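Local structure of HTH-type transcriptional regulator ascG (3BRQ) at residues D95-A99 against L111-H117; P103-L107 against I262-L266; I142-T146 against R157-Y161; E174-N179 against M193-A199. The protein represses transcription of the cryptic asc operon in Escherichia coli by binding DNA in a sequence-specific manner. One frame throughout, in Å; residues are numbered along the deposited sequence.

Overall arrangement
The chain has the two-lobed architecture of the LacI family, and the contacts fall into two pairs, one in each lobe. Contacts 1 and 2 lie about 12 Å apart between centres and touch each other where the loop 111-117 meets strand 104-107, Val-106 N being hydrogen-bonded to His-117 O. Contacts 3 and 4, also about 12 Å apart, are joined through adjacent strands 142-145 and 177-178 of the other sheet. Between the pairs there is no touch: contacts 2 and 3 have centres about 30 Å apart and nearest atoms about 12 Å apart, and contacts 2 and 4 are about 41 Å apart between centres. A bound sodium ion lies about 11 Å from the side chain of Arg-157 in contact 3.

Contact 1: D95-A99 against L111-H117; sequences DIIDA and LRKNSSH
Asp-98, on the last turn of helix 90-98, binds the polar ends of Lys-113 and Asn-114 through one carboxylate oxygen, OD1, while Ile-97 beside it turns inward against His-117. The lysine chain is stretched until its last torsion, where a bend (chi4 -46°) turns NZ onto Asp-98 OD1, giving a salt bridge of 3.0 Å on the syn side of the carboxylate. The methylene CE of Lys-113 meanwhile lies alongside the other oxygen, Asp-98 OD2. Asn-114 comes to the opposite face: its ND2 donates to Asp-98 OD1 over 3.1 Å from well above the carboxylate plane, and the amide stands 73° to that plane. Water 1 closes the group, donating to Asp-98 OD1 at 2.6 Å and to Asn-114 OD1 at 2.7 Å. Beside the polar group, Ile-97 sends CG2, anti to its own backbone N, to His-117 CD2 at 3.4 Å, meeting the imidazole obliquely, while its CD1 sits 3.8 Å from His-117 CB. One face of that ring is covered near its rim by Asn-114 CB, and the ring also stacks with Phe-275. Asp-94 of the same helix accepts the backbone N-H groups of Lys-113 and Asn-114. With lysine, amide and water all directed at Asp-98 OD1, the carboxylate is probably stabilised in its charged form, and the loop is tied to the helix by polar bonds next to an apolar contact.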
loop_
_atom_site.group_PDB
_atom_site.type_symbol
_atom_site.label_atom_id
_atom_site.label_comp_id
_atom_site.label_asym_id
_atom_site.label_seq_id
_atom_site.Cartn_x
_atom_site.Cartn_y
_atom_site.Cartn_z
ATOM N N ASP B 95 15.913 -17.905 -19.371
ATOM C CA ASP B 95 17.177 -17.567 -20.032
ATOM C C ASP B 95 18.051 -16.769 -19.089
ATOM O O ASP B 95 19.262 -16.996 -19.002
ATOM C CB ASP B 95 16.920 -16.777 -21.308
ATOM C CG ASP B 95 16.438 -17.659 -22.471
ATOM O OD1 ASP B 95 16.543 -18.890 -22.398
ATOM O OD2 ASP B 95 15.960 -17.082 -23.472
ATOM N N ILE B 96 17.438 -15.861 -18.335
ATOM C CA ILE B 96 18.209 -15.103 -17.359
ATOM C C ILE B 96 18.892 -16.048 -16.390
ATOM O O ILE B 96 20.104 -15.941 -16.182
ATOM C CB ILE B 96 17.363 -13.990 -16.687
ATOM C CG1 ILE B 96 17.172 -12.832 -17.666
ATOM C CG2 ILE B 96 18.054 -13.385 -15.439
ATOM C CD1 ILE B 96 15.850 -12.166 -17.562
ATOM N N ILE B 97 18.137 -16.996 -15.834
ATOM C CA ILE B 97 18.633 -17.866 -14.771
ATOM C C ILE B 97 19.808 -18.695 -15.251
ATOM O O ILE B 97 20.823 -18.853 -14.532
ATOM C CB ILE B 97 17.518 -18.761 -14.184
ATOM C CG1 ILE B 97 16.538 -17.896 -13.359
ATOM C CG2 ILE B 97 18.132 -19.835 -13.291
ATOM C CD1 ILE B 97 15.225 -18.576 -13.013
ATOM N N ASP B 98 19.673 -19.184 -16.482
ATOM C CA ASP B 98 20.698 -20.010 -17.122
ATOM C C ASP B 98 21.986 -19.201 -17.427
ATOM O O ASP B 98 23.104 -19.724 -17.298
ATOM C CB ASP B 98 20.144 -20.559 -18.445
ATOM C CG ASP B 98 19.083 -21.623 -18.254
ATOM O OD1 ASP B 98 18.919 -22.141 -17.120
ATOM O OD2 ASP B 98 18.415 -21.970 -19.265
ATOM N N ALA B 99 21.813 -17.935 -17.837
ATOM C CA ALA B 99 22.945 -17.052 -18.166
ATOM C C ALA B 99 23.745 -16.549 -16.960
ATOM O O ALA B 99 24.692 -15.773 -17.126
ATOM C CB ALA B 99 22.456 -15.848 -18.993
ATOM N N LEU B 111 8.016 -21.215 -13.546
ATOM C CA LEU B 111 8.988 -21.466 -14.615
ATOM C C LEU B 111 8.839 -22.823 -15.314
ATOM O O LEU B 111 8.332 -23.793 -14.726
ATOM C CB LEU B 111 10.430 -21.268 -14.113
ATOM C CG LEU B 111 10.839 -19.822 -13.760
ATOM C CD1 LEU B 111 12.325 -19.726 -13.614
ATOM C CD2 LEU B 111 10.359 -18.802 -14.780
ATOM N N ARG B 112 9.263 -22.880 -16.581
ATOM C CA ARG B 112 9.137 -24.090 -17.389
ATOM C C ARG B 112 10.349 -24.991 -17.175
ATOM O O ARG B 112 10.215 -26.135 -16.732
ATOM C CB ARG B 112 8.978 -23.716 -18.876
ATOM C CG ARG B 112 8.681 -24.906 -19.819
ATOM C CD ARG B 112 8.629 -24.517 -21.324
ATOM N NE ARG B 112 8.160 -23.147 -21.578
ATOM C CZ ARG B 112 6.920 -22.699 -21.373
ATOM N NH1 ARG B 112 5.973 -23.503 -20.894
ATOM N NH2 ARG B 112 6.626 -21.422 -21.627
ATOM N N LYS B 113 11.529 -24.470 -17.497
ATOM C CA LYS B 113 12.789 -25.166 -17.257
ATOM C C LYS B 113 13.201 -25.130 -15.761
ATOM O O LYS B 113 13.174 -26.162 -15.102
ATOM C CB LYS B 113 13.871 -24.628 -18.191
ATOM C CG LYS B 113 15.210 -25.299 -18.086
ATOM C CD LYS B 113 16.218 -24.563 -18.980
ATOM C CE LYS B 113 17.649 -24.977 -18.666
ATOM N NZ LYS B 113 17.877 -24.995 -17.174
ATOM N N ASN B 114 13.524 -23.957 -15.215
ATOM C CA ASN B 114 14.021 -23.868 -13.830
ATOM C C ASN B 114 12.929 -23.724 -12.778
ATOM O O ASN B 114 12.884 -22.732 -12.022
ATOM C CB ASN B 114 15.046 -22.745 -13.691
ATOM C CG ASN B 114 16.192 -22.863 -14.677
ATOM O OD1 ASN B 114 17.136 -23.624 -14.467
ATOM N ND2 ASN B 114 16.134 -22.076 -15.751
ATOM N N SER B 115 12.063 -24.732 -12.701
ATOM C CA SER B 115 10.850 -24.675 -11.866
ATOM C C SER B 115 11.137 -24.596 -10.373
ATOM O O SER B 115 10.346 -24.009 -9.630
ATOM C CB SER B 115 9.932 -25.854 -12.174
ATOM O OG SER B 115 10.694 -27.052 -12.143
ATOM N N SER B 116 12.277 -25.147 -9.942
ATOM C CA SER B 116 12.712 -25.050 -8.539
ATOM C C SER B 116 13.133 -23.629 -8.109
ATOM O O SER B 116 13.227 -23.327 -6.917
ATOM C CB SER B 116 13.851 -26.048 -8.267
ATOM O OG SER B 116 15.002 -25.711 -9.055
ATOM N N HIS B 117 13.335 -22.757 -9.094
ATOM C CA HIS B 117 13.639 -21.335 -8.868
ATOM C C HIS B 117 12.373 -20.473 -8.766
ATOM O O HIS B 117 12.498 -19.262 -8.645
ATOM C CB HIS B 117 14.524 -20.769 -10.002
ATOM C CG HIS B 117 15.888 -21.404 -10.112
ATOM N ND1 HIS B 117 16.090 -22.777 -10.139
ATOM C CD2 HIS B 117 17.117 -20.845 -10.217
ATOM C CE1 HIS B 117 17.387 -23.027 -10.239
ATOM N NE2 HIS B 117 18.028 -21.874 -10.315
HETATM O O HOH W 1 19.771 -23.130 -14.834
#

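Contact 2: P103-L107 against I262-L266; sequences PIMVL and IIGRL
Met-105, a selenomethionine in the crystal, lies against Leu-266 and Ile-262 between strand 104-107 and the helical segment 262-266, whose directions differ by 174° and whose axes approach to 9.3 Å. Here the packing is close. Met-105 and Leu-266 lie side by side, pointing opposite ways, which brings Met-105 CG to 3.6 Å from Leu-266 CD2, and Met-105 CB rests 3.8 Å from Ile-262 CG1. The extended Ile-262 chain carries CD1 on past Met-105 to the strand backbone, 3.4 Å from Val-106 O, and then to Leu-107 CB. The fit is looser at partly exposed Pro-103, whose CB is 4.1 Å from Leu-266 CD2. Arg-265 forms a partly exposed flank, roughly perpendicular to Met-105: the bend at the end of the Met-105 chain (chi3 72°) lays SE 3.8 Å from Arg-265 CB, with CE more loosely beside the arginine's aliphatic part, while Arg-265 NH2 forms a salt bridge with Glu-261. Met-82 of the adjoining strand 80-84 also touches Ile-262 and Leu-266. Helix 255-270 follows strand 249-252 of the other sheet, so its packing here reflects the crossing of the chain between lobes characteristic of LacI-type, periplasmic-binding-protein-like folds.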
loop_
_atom_site.group_PDB
_atom_site.type_symbol
_atom_site.label_atom_id
_atom_site.label_comp_id
_atom_site.label_asym_id
_atom_site.label_seq_id
_atom_site.Cartn_x
_atom_site.Cartn_y
_atom_site.Cartn_z
ATOM N N PRO B 103 22.520 -17.233 -7.525
ATOM C CA PRO B 103 21.182 -17.732 -7.302
ATOM C C PRO B 103 20.146 -16.652 -7.669
ATOM O O PRO B 103 20.168 -15.566 -7.079
ATOM C CB PRO B 103 21.159 -17.967 -5.787
ATOM C CG PRO B 103 22.580 -18.143 -5.440
ATOM C CD PRO B 103 23.256 -17.124 -6.256
ATOM N N ILE B 104 19.292 -16.948 -8.645
ATOM C CA ILE B 104 18.193 -16.039 -9.060
ATOM C C ILE B 104 16.872 -16.772 -8.921
ATOM O O ILE B 104 16.714 -17.889 -9.442
ATOM C CB ILE B 104 18.334 -15.495 -10.510
ATOM C CG1 ILE B 104 19.651 -14.745 -10.655
ATOM C CG2 ILE B 104 17.116 -14.549 -10.886
ATOM C CD1 ILE B 104 20.012 -14.403 -12.074
HETATM N N MSE B 105 15.934 -16.189 -8.187
HETATM C CA MSE B 105 14.630 -16.815 -8.066
HETATM C C MSE B 105 13.514 -15.860 -8.465
HETATM O O MSE B 105 13.680 -14.644 -8.308
HETATM C CB MSE B 105 14.439 -17.339 -6.635
HETATM C CG MSE B 105 15.257 -18.662 -6.447
HETATM SE SE MSE B 105 14.955 -19.533 -4.768
HETATM C CE MSE B 105 13.187 -20.229 -4.973
ATOM N N VAL B 106 12.380 -16.414 -8.906
ATOM C CA VAL B 106 11.248 -15.635 -9.417
ATOM C C VAL B 106 10.044 -15.838 -8.499
ATOM O O VAL B 106 9.772 -16.942 -8.057
ATOM C CB VAL B 106 10.901 -15.998 -10.926
ATOM C CG1 VAL B 106 10.459 -17.413 -11.030
ATOM C CG2 VAL B 106 9.797 -15.084 -11.499
ATOM N N LEU B 107 9.391 -14.729 -8.152
ATOM C CA LEU B 107 8.145 -14.681 -7.400
ATOM C C LEU B 107 6.953 -14.412 -8.345
ATOM O O LEU B 107 6.998 -13.481 -9.178
ATOM C CB LEU B 107 8.242 -13.524 -6.371
ATOM C CG LEU B 107 7.057 -13.348 -5.398
ATOM C CD1 LEU B 107 7.030 -14.540 -4.382
ATOM C CD2 LEU B 107 7.198 -12.025 -4.635
ATOM N N ILE B 262 10.724 -17.921 -0.669
ATOM C CA ILE B 262 11.713 -17.440 -1.649
ATOM C C ILE B 262 12.936 -16.771 -1.010
ATOM O O ILE B 262 14.059 -17.006 -1.420
ATOM C CB ILE B 262 11.032 -16.493 -2.708
ATOM C CG1 ILE B 262 11.884 -16.453 -4.005
ATOM C CG2 ILE B 262 10.741 -15.113 -2.095
ATOM C CD1 ILE B 262 11.132 -15.779 -5.147
ATOM N N ILE B 263 12.759 -15.932 0.009
ATOM C CA ILE B 263 13.953 -15.318 0.586
ATOM C C ILE B 263 14.746 -16.356 1.363
ATOM O O ILE B 263 15.976 -16.390 1.303
ATOM C CB ILE B 263 13.610 -14.111 1.492
ATOM C CG1 ILE B 263 12.959 -12.951 0.702
ATOM C CG2 ILE B 263 14.841 -13.653 2.276
ATOM C CD1 ILE B 263 13.678 -12.449 -0.547
ATOM N N GLY B 264 14.041 -17.220 2.099
ATOM C CA GLY B 264 14.713 -18.271 2.882
ATOM C C GLY B 264 15.522 -19.199 1.974
ATOM O O GLY B 264 16.693 -19.508 2.270
ATOM N N ARG B 265 14.912 -19.618 0.864
ATOM C CA ARG B 265 15.638 -20.400 -0.130
ATOM C C ARG B 265 16.839 -19.699 -0.743
ATOM O O ARG B 265 17.874 -20.331 -0.933
ATOM C CB ARG B 265 14.703 -20.911 -1.222
ATOM C CG ARG B 265 13.741 -21.980 -0.698
ATOM C CD ARG B 265 13.225 -22.814 -1.851
ATOM N NE ARG B 265 11.946 -23.494 -1.585
ATOM C CZ ARG B 265 11.180 -24.052 -2.540
ATOM N NH1 ARG B 265 11.555 -23.999 -3.827
ATOM N NH2 ARG B 265 10.024 -24.650 -2.224
ATOM N N LEU B 266 16.728 -18.405 -1.068
ATOM C CA LEU B 266 17.880 -17.680 -1.647
ATOM C C LEU B 266 19.030 -17.644 -0.672
ATOM O O LEU B 266 20.166 -17.875 -1.067
ATOM C CB LEU B 266 17.503 -16.251 -2.098
ATOM C CG LEU B 266 16.682 -16.120 -3.384
ATOM C CD1 LEU B 266 16.118 -14.654 -3.561
ATOM C CD2 LEU B 266 17.492 -16.562 -4.610
#

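Contact 3: I142-T146 against R157-Y161; sequences IAFLT and RLAGY
Strand 142-145 and segment 157-161 of helix 152-167 run nearly antiparallel, at 168°, with axes 9.8 Å apart, and by CA atoms Phe-144 is nearest Tyr-161 and Thr-146 nearest Leu-158. The two aromatic side chains run antiparallel alongside one another and form an offset stack, with ring centroids 4.7 Å apart and planes inclined by 25°. Because of this displacement each ring also receives the other's CB: Phe-144 CB sits over the centre of the Tyr-161 ring, 3.6 Å from its centroid, and Tyr-161 CB lies over a face of the Phe-144 ring in a second CH-pi contact. Farther out, Phe-144 CD2 touches Leu-158 CD1 at 3.7 Å, and Phe-144 CZ lies 3.4 Å from Arg-157 O. With CG anti to the backbone N (chi1 169°), the phenol of Tyr-161 extends along the strand toward Ile-142, where Tyr-161 OH donates to Ile-142 O over 2.6 Å, while Ile-142 CG2 packs beside Tyr-161 CE1. This hydrogen bond gives the hydroxyl of a buried tyrosine a backbone acceptor and probably helps set the offset of its ring over Phe-144, coupling helix to strand within a beta-alpha-beta unit by both stacking and polar chemistry.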
loop_
_atom_site.group_PDB
_atom_site.type_symbol
_atom_site.label_atom_id
_atom_site.label_comp_id
_atom_site.label_asym_id
_atom_site.label_seq_id
_atom_site.Cartn_x
_atom_site.Cartn_y
_atom_site.Cartn_z
ATOM N N ILE B 142 -22.991 -14.369 -12.809
ATOM C CA ILE B 142 -21.921 -13.798 -12.018
ATOM C C ILE B 142 -21.165 -12.779 -12.887
ATOM O O ILE B 142 -20.686 -13.148 -13.966
ATOM C CB ILE B 142 -20.921 -14.927 -11.521
ATOM C CG1 ILE B 142 -21.677 -16.038 -10.753
ATOM C CG2 ILE B 142 -19.797 -14.306 -10.733
ATOM C CD1 ILE B 142 -20.822 -17.299 -10.395
ATOM N N ALA B 143 -21.085 -11.533 -12.413
ATOM C CA ALA B 143 -20.249 -10.492 -13.024
ATOM C C ALA B 143 -18.769 -10.603 -12.627
ATOM O O ALA B 143 -18.437 -11.154 -11.591
ATOM C CB ALA B 143 -20.807 -9.100 -12.685
ATOM N N PHE B 144 -17.869 -10.095 -13.451
ATOM C CA PHE B 144 -16.469 -10.145 -13.168
ATOM C C PHE B 144 -15.817 -8.801 -13.568
ATOM O O PHE B 144 -15.976 -8.316 -14.691
ATOM C CB PHE B 144 -15.792 -11.299 -13.919
ATOM C CG PHE B 144 -14.395 -11.579 -13.463
ATOM C CD1 PHE B 144 -14.143 -12.439 -12.350
ATOM C CD2 PHE B 144 -13.303 -11.008 -14.147
ATOM C CE1 PHE B 144 -12.803 -12.696 -11.935
ATOM C CE2 PHE B 144 -11.974 -11.286 -13.757
ATOM C CZ PHE B 144 -11.720 -12.153 -12.657
ATOM N N LEU B 145 -15.139 -8.193 -12.590
ATOM C CA LEU B 145 -14.285 -7.043 -12.819
ATOM C C LEU B 145 -12.795 -7.403 -12.920
ATOM O O LEU B 145 -12.172 -7.824 -11.943
ATOM C CB LEU B 145 -14.454 -6.039 -11.677
ATOM C CG LEU B 145 -15.470 -4.894 -11.746
ATOM C CD1 LEU B 145 -16.771 -5.372 -12.233
ATOM C CD2 LEU B 145 -15.623 -4.246 -10.350
ATOM N N THR B 146 -12.217 -7.194 -14.094
ATOM C CA THR B 146 -10.798 -7.487 -14.301
ATOM C C THR B 146 -9.866 -6.422 -13.798
ATOM O O THR B 146 -10.262 -5.279 -13.528
ATOM C CB THR B 146 -10.475 -7.777 -15.825
ATOM O OG1 THR B 146 -10.253 -6.537 -16.521
ATOM C CG2 THR B 146 -11.671 -8.425 -16.463
ATOM N N ARG B 157 -6.688 -14.663 -12.954
ATOM C CA ARG B 157 -7.984 -14.580 -12.268
ATOM C C ARG B 157 -9.159 -14.634 -13.250
ATOM O O ARG B 157 -10.217 -15.221 -12.986
ATOM C CB ARG B 157 -8.057 -13.313 -11.363
ATOM C CG ARG B 157 -7.062 -13.436 -10.202
ATOM C CD ARG B 157 -7.106 -12.184 -9.189
ATOM N NE ARG B 157 -6.145 -12.488 -8.146
ATOM C CZ ARG B 157 -5.573 -11.586 -7.345
ATOM N NH1 ARG B 157 -5.784 -10.276 -7.546
ATOM N NH2 ARG B 157 -4.722 -12.011 -6.420
ATOM N N LEU B 158 -9.002 -13.938 -14.360
ATOM C CA LEU B 158 -10.046 -13.907 -15.342
ATOM C C LEU B 158 -10.195 -15.302 -15.925
ATOM O O LEU B 158 -11.310 -15.761 -16.103
ATOM C CB LEU B 158 -9.724 -12.888 -16.456
ATOM C CG LEU B 158 -10.658 -12.781 -17.674
ATOM C CD1 LEU B 158 -12.120 -12.561 -17.287
ATOM C CD2 LEU B 158 -10.222 -11.606 -18.584
ATOM N N ALA B 159 -9.092 -15.935 -16.230
ATOM C CA ALA B 159 -9.108 -17.316 -16.801
ATOM C C ALA B 159 -9.822 -18.278 -15.822
ATOM O O ALA B 159 -10.571 -19.128 -16.241
ATOM C CB ALA B 159 -7.674 -17.774 -17.039
ATOM N N GLY B 160 -9.639 -18.068 -14.505
ATOM C CA GLY B 160 -10.251 -18.939 -13.500
ATOM C C GLY B 160 -11.752 -18.718 -13.418
ATOM O O GLY B 160 -12.499 -19.647 -13.205
ATOM N N TYR B 161 -12.194 -17.464 -13.521
ATOM C CA TYR B 161 -13.597 -17.177 -13.748
ATOM C C TYR B 161 -14.178 -17.914 -14.991
ATOM O O TYR B 161 -15.205 -18.559 -14.869
ATOM C CB TYR B 161 -13.780 -15.663 -13.849
ATOM C CG TYR B 161 -15.137 -15.197 -14.345
ATOM C CD1 TYR B 161 -16.251 -15.173 -13.489
ATOM C CD2 TYR B 161 -15.304 -14.761 -15.658
ATOM C CE1 TYR B 161 -17.508 -14.712 -13.945
ATOM C CE2 TYR B 161 -16.550 -14.284 -16.119
ATOM C CZ TYR B 161 -17.640 -14.288 -15.273
ATOM O OH TYR B 161 -18.864 -13.818 -15.710
#

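Contact 4: E174-N179 against M193-A199; sequences EKLIAN and MLLERGA
Arg-197 and Lys-175 exchange hydrogen bonds with each other's backbone, and these supply the polar side of the contact. The arginine chain, extended from CG to NE, brings a single nitrogen between two carbonyls: NH1 donates to Ile-177 O at 2.9 Å, with an angle at the hydrogen of 167°, and NH1 also donates to Lys-175 O at 2.9 Å along a more bent path of 146°. Both oxygens lie near the guanidinium edge, yet each is met from above its own carbonyl plane. In the reverse direction Lys-175, bent at chi3, carries NZ to Arg-197 O at 3.3 Å, at the C-terminal end of helix 184-197, where the carbonyl and the helix dipole would probably favour a positive charge. Water 2 adds an indirect link, accepting from Asn-179 N and from Arg-197 NH2, each at 3.1 Å. Among the apolar contacts, Ala-178 CB receives CE of Met-193, a selenomethionine, at 3.6 Å and Leu-194 CD2 at 3.9 Å. Leu-176 CD2 reaches Ala-199 CB beyond Gly-198, the first residue to leave helical backbone angles, with positive phi. A separate van der Waals contact sets Leu-194 CD2 3.5 Å from the backbone Lys-175 O. Strand 177-178 is an outermost strand of its sheet within the chain, pairing with strand 142-145; Leu-194 also touches Ala-143 and Leu-145 there, while Tyr-161 of helix 152-167 packs against Leu-176 and Ile-177.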
loop_
_atom_site.group_PDB
_atom_site.type_symbol
_atom_site.label_atom_id
_atom_site.label_comp_id
_atom_site.label_asym_id
_atom_site.label_seq_id
_atom_site.Cartn_x
_atom_site.Cartn_y
_atom_site.Cartn_z
ATOM N N GLU B 174 -19.636 -12.118 -22.303
ATOM C CA GLU B 174 -18.728 -10.959 -21.988
ATOM C C GLU B 174 -19.407 -9.681 -21.498
ATOM O O GLU B 174 -18.717 -8.763 -20.996
ATOM C CB GLU B 174 -17.739 -10.639 -23.112
ATOM C CG GLU B 174 -17.093 -11.892 -23.717
ATOM C CD GLU B 174 -15.658 -12.045 -23.338
ATOM O OE1 GLU B 174 -15.121 -11.174 -22.615
ATOM O OE2 GLU B 174 -15.058 -13.057 -23.773
ATOM N N LYS B 175 -20.740 -9.593 -21.617
ATOM C CA LYS B 175 -21.423 -8.418 -21.067
ATOM C C LYS B 175 -21.363 -8.389 -19.563
ATOM O O LYS B 175 -21.568 -7.334 -18.956
ATOM C CB LYS B 175 -22.867 -8.268 -21.591
ATOM C CG LYS B 175 -22.877 -7.825 -23.082
ATOM C CD LYS B 175 -24.317 -7.713 -23.675
ATOM C CE LYS B 175 -25.204 -6.959 -22.707
ATOM N NZ LYS B 175 -26.410 -6.234 -23.281
ATOM N N LEU B 176 -21.107 -9.553 -18.962
ATOM C CA LEU B 176 -20.906 -9.625 -17.524
ATOM C C LEU B 176 -19.459 -9.351 -17.090
ATOM O O LEU B 176 -19.170 -9.436 -15.939
ATOM C CB LEU B 176 -21.381 -10.962 -16.947
ATOM C CG LEU B 176 -22.923 -11.132 -16.932
ATOM C CD1 LEU B 176 -23.307 -12.593 -16.648
ATOM C CD2 LEU B 176 -23.538 -10.170 -15.879
ATOM N N ILE B 177 -18.550 -9.128 -18.029
ATOM C CA ILE B 177 -17.146 -8.849 -17.678
ATOM C C ILE B 177 -16.882 -7.379 -17.953
ATOM O O ILE B 177 -17.113 -6.888 -19.076
ATOM C CB ILE B 177 -16.142 -9.701 -18.525
ATOM C CG1 ILE B 177 -16.312 -11.222 -18.214
ATOM C CG2 ILE B 177 -14.707 -9.256 -18.223
ATOM C CD1 ILE B 177 -15.790 -12.155 -19.319
ATOM N N ALA B 178 -16.388 -6.683 -16.951
ATOM C CA ALA B 178 -16.087 -5.254 -17.070
ATOM C C ALA B 178 -14.572 -5.122 -16.864
ATOM O O ALA B 178 -14.036 -5.628 -15.862
ATOM C CB ALA B 178 -16.837 -4.488 -15.970
ATOM N N ASN B 179 -13.866 -4.475 -17.797
ATOM C CA ASN B 179 -12.412 -4.318 -17.681
ATOM C C ASN B 179 -12.114 -3.157 -16.715
ATOM O O ASN B 179 -12.721 -2.091 -16.821
ATOM C CB ASN B 179 -11.773 -4.044 -19.032
ATOM C CG ASN B 179 -11.957 -5.198 -20.025
ATOM O OD1 ASN B 179 -12.136 -4.957 -21.213
ATOM N ND2 ASN B 179 -11.891 -6.449 -19.543
HETATM N N MSE B 193 -21.211 0.612 -15.381
HETATM C CA MSE B 193 -21.261 0.150 -16.763
HETATM C C MSE B 193 -22.093 -1.138 -16.850
HETATM O O MSE B 193 -22.973 -1.197 -17.654
HETATM C CB MSE B 193 -19.862 -0.005 -17.371
HETATM C CG MSE B 193 -19.917 -0.543 -18.856
HETATM SE SE MSE B 193 -18.163 -0.618 -19.608
HETATM C CE MSE B 193 -17.379 -1.918 -18.426
ATOM N N LEU B 194 -21.852 -2.126 -16.005
ATOM C CA LEU B 194 -22.634 -3.381 -15.935
ATOM C C LEU B 194 -24.131 -3.178 -15.696
ATOM O O LEU B 194 -24.949 -3.839 -16.315
ATOM C CB LEU B 194 -22.052 -4.294 -14.809
ATOM C CG LEU B 194 -20.579 -4.726 -14.912
ATOM C CD1 LEU B 194 -20.031 -5.302 -13.583
ATOM C CD2 LEU B 194 -20.489 -5.778 -16.062
ATOM N N LEU B 195 -24.494 -2.269 -14.789
ATOM C CA LEU B 195 -25.900 -1.920 -14.552
ATOM C C LEU B 195 -26.530 -1.273 -15.741
ATOM O O LEU B 195 -27.699 -1.545 -16.005
ATOM C CB LEU B 195 -26.048 -0.913 -13.354
ATOM C CG LEU B 195 -25.453 -1.446 -12.021
ATOM C CD1 LEU B 195 -25.604 -0.384 -10.848
ATOM C CD2 LEU B 195 -26.227 -2.668 -11.649
ATOM N N GLU B 196 -25.830 -0.357 -16.429
ATOM C CA GLU B 196 -26.378 0.207 -17.685
ATOM C C GLU B 196 -26.517 -0.884 -18.789
ATOM O O GLU B 196 -27.466 -0.837 -19.578
ATOM C CB GLU B 196 -25.512 1.368 -18.212
ATOM C CG GLU B 196 -25.501 2.581 -17.294
ATOM C CD GLU B 196 -24.482 3.627 -17.665
ATOM O OE1 GLU B 196 -23.671 3.383 -18.581
ATOM O OE2 GLU B 196 -24.466 4.695 -17.002
ATOM N N ARG B 197 -25.586 -1.842 -18.847
ATOM C CA ARG B 197 -25.657 -2.967 -19.863
ATOM C C ARG B 197 -26.940 -3.801 -19.748
ATOM O O ARG B 197 -27.386 -4.395 -20.736
ATOM C CB ARG B 197 -24.436 -3.888 -19.826
ATOM C CG ARG B 197 -23.180 -3.320 -20.456
ATOM C CD ARG B 197 -22.080 -4.354 -20.305
ATOM N NE ARG B 197 -20.790 -3.846 -20.799
ATOM C CZ ARG B 197 -19.618 -4.373 -20.461
ATOM N NH1 ARG B 197 -19.570 -5.368 -19.609
ATOM N NH2 ARG B 197 -18.506 -3.920 -20.999
ATOM N N GLY B 198 -27.525 -3.835 -18.557
ATOM C CA GLY B 198 -28.822 -4.494 -18.300
ATOM C C GLY B 198 -28.811 -6.001 -18.069
ATOM O O GLY B 198 -29.838 -6.597 -17.772
ATOM N N ALA B 199 -27.666 -6.643 -18.232
ATOM C CA ALA B 199 -27.579 -8.096 -18.090
ATOM C C ALA B 199 -27.634 -8.407 -16.582
ATOM O O ALA B 199 -26.931 -7.788 -15.793
ATOM C CB ALA B 199 -26.271 -8.600 -18.773
HETATM O O HOH W 2 -15.434 -3.923 -20.445
#